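Local structure of endoglucanase A (Clostridium acetobutylicum, 3IK2) at residues A86-S91 with P97-T102. The protein probably hydrolyses internal beta-1,4-glucosidic bonds of cellulose and related glucans, as an endoglucanase of glycoside hydrolase family 44. Sequence-based numbering, arbitrary orientation.
Sequences AFHDKS and PYSLVT
S99 reaches from its strand to H88 and S91 on helix 82-93, a worked example of how one small polar side chain can join a barrel strand to the helix outside it. Its CB, directed at the helix, lies 3.3 Å from ND1 of H88. One bond further, OG ends between two partners: ND1 of H88 at 2.7 Å and OG of S91 at 2.8 Å, both hydrogen bonds. The hydroxyl meets the imidazole at its edge, in the ring plane, and the bond is moderately bent (153°). With OG turned away from its own carbonyl carbon and beside the backbone N (chi1 -71°), S99 places that oxygen against the helix, within bonding distance of both partners. The same oxygen lies 4.0 Å from CE2 of F87.

Each helix partner has a second hydrogen bond outside the two segments. H88 uses its other nitrogen, NE2, on the carbonyl oxygen of K170, so the imidazole is gripped at both nitrogens and its rotation should be fixed; S91 OG also bonds to R35 of the neighbouring strand 34-37. Thus the buried hydroxyls and ring nitrogens find partners within the protein. Alongside this polar cluster, the F87 ring extends toward the strand; CE2 lies 4.2 Å from CG1 of V101, and the backbone oxygen of L100 sits obliquely to the ring.

The axes of 86-91 and 99-102 are close to antiparallel (173°) and come within 9.4 Å, and strand 99-103 sits between parallel strands 34-37 and 174-177: the helix-to-strand half of a beta-alpha-beta crossover in the (beta/alpha)8 TIM-like barrel.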
# COMPACT_ATOMS: atom_id res chain seq x y z
N ALA A 86 -20.80 1.02 2.70
CA ALA A 86 -20.45 2.20 3.51
C ALA A 86 -19.04 2.68 3.12
O ALA A 86 -18.82 3.86 2.87
CB ALA A 86 -20.54 1.90 5.01
N PHE A 87 -18.10 1.73 3.09
CA PHE A 87 -16.72 2.00 2.65
C PHE A 87 -16.62 2.69 1.28
O PHE A 87 -16.07 3.78 1.17
CB PHE A 87 -15.86 0.73 2.70
CG PHE A 87 -14.46 0.94 2.21
CD1 PHE A 87 -13.51 1.51 3.03
CD2 PHE A 87 -14.10 0.56 0.91
CE1 PHE A 87 -12.21 1.71 2.56
CE2 PHE A 87 -12.79 0.78 0.43
CZ PHE A 87 -11.86 1.35 1.27
N HIS A 88 -17.15 2.07 0.23
CA HIS A 88 -17.03 2.67 -1.12
C HIS A 88 -17.83 3.96 -1.28
O HIS A 88 -17.43 4.84 -2.04
CB HIS A 88 -17.35 1.69 -2.25
CG HIS A 88 -17.04 2.24 -3.61
ND1 HIS A 88 -15.79 2.71 -3.96
CD2 HIS A 88 -17.81 2.39 -4.71
CE1 HIS A 88 -15.82 3.15 -5.21
NE2 HIS A 88 -17.03 2.95 -5.69
N ASP A 89 -18.96 4.06 -0.59
CA ASP A 89 -19.74 5.31 -0.56
C ASP A 89 -18.91 6.47 -0.02
O ASP A 89 -19.02 7.60 -0.52
CB ASP A 89 -20.98 5.15 0.33
CG ASP A 89 -22.11 4.43 -0.35
OD1 ASP A 89 -21.98 4.07 -1.54
OD2 ASP A 89 -23.13 4.20 0.31
N LYS A 90 -18.11 6.20 1.03
CA LYS A 90 -17.24 7.20 1.62
C LYS A 90 -16.10 7.57 0.66
O LYS A 90 -15.79 8.73 0.51
CB LYS A 90 -16.71 6.74 2.98
CG LYS A 90 -16.23 7.88 3.89
CD LYS A 90 -15.77 7.30 5.26
CE LYS A 90 -14.98 8.29 6.10
NZ LYS A 90 -14.25 7.59 7.31
N SER A 91 -15.52 6.57 -0.01
CA SER A 91 -14.54 6.84 -1.08
C SER A 91 -15.12 7.83 -2.08
O SER A 91 -14.46 8.78 -2.43
CB SER A 91 -14.13 5.54 -1.82
OG SER A 91 -13.18 4.78 -1.09
N PRO A 97 -10.53 8.35 -6.01
CA PRO A 97 -10.67 7.67 -7.31
C PRO A 97 -10.44 6.16 -7.34
O PRO A 97 -10.78 5.52 -8.34
CB PRO A 97 -9.62 8.35 -8.21
CG PRO A 97 -8.72 9.09 -7.28
CD PRO A 97 -9.35 9.24 -5.95
N TYR A 98 -9.90 5.57 -6.27
CA TYR A 98 -9.69 4.12 -6.28
C TYR A 98 -10.03 3.47 -4.94
O TYR A 98 -9.42 3.79 -3.91
CB TYR A 98 -8.22 3.82 -6.66
CG TYR A 98 -7.95 2.45 -7.24
CD1 TYR A 98 -7.56 2.30 -8.58
CD2 TYR A 98 -8.06 1.30 -6.45
CE1 TYR A 98 -7.30 1.05 -9.11
CE2 TYR A 98 -7.80 0.05 -6.98
CZ TYR A 98 -7.42 -0.07 -8.31
OH TYR A 98 -7.20 -1.32 -8.83
N SER A 99 -10.99 2.55 -4.96
CA SER A 99 -11.25 1.66 -3.81
C SER A 99 -10.69 0.28 -4.10
O SER A 99 -11.02 -0.31 -5.13
CB SER A 99 -12.76 1.52 -3.57
OG SER A 99 -13.30 2.72 -3.05
N LEU A 100 -9.83 -0.24 -3.20
CA LEU A 100 -9.45 -1.65 -3.21
C LEU A 100 -10.27 -2.38 -2.13
O LEU A 100 -10.21 -2.01 -0.96
CB LEU A 100 -7.94 -1.85 -2.99
CG LEU A 100 -7.40 -3.28 -2.88
CD1 LEU A 100 -7.76 -4.15 -4.09
CD2 LEU A 100 -5.89 -3.30 -2.70
N VAL A 101 -11.07 -3.36 -2.55
CA VAL A 101 -11.88 -4.16 -1.61
C VAL A 101 -11.43 -5.63 -1.63
O VAL A 101 -10.98 -6.12 -2.67
CB VAL A 101 -13.44 -4.01 -1.87
CG1 VAL A 101 -13.83 -2.52 -1.99
CG2 VAL A 101 -13.92 -4.80 -3.12
N THR A 102 -11.56 -6.32 -0.49
CA THR A 102 -11.09 -7.70 -0.36
C THR A 102 -12.19 -8.77 -0.49
O THR A 102 -13.26 -8.65 0.11
CB THR A 102 -10.33 -7.90 0.95
OG1 THR A 102 -9.26 -6.96 1.01
CG2 THR A 102 -9.72 -9.31 1.03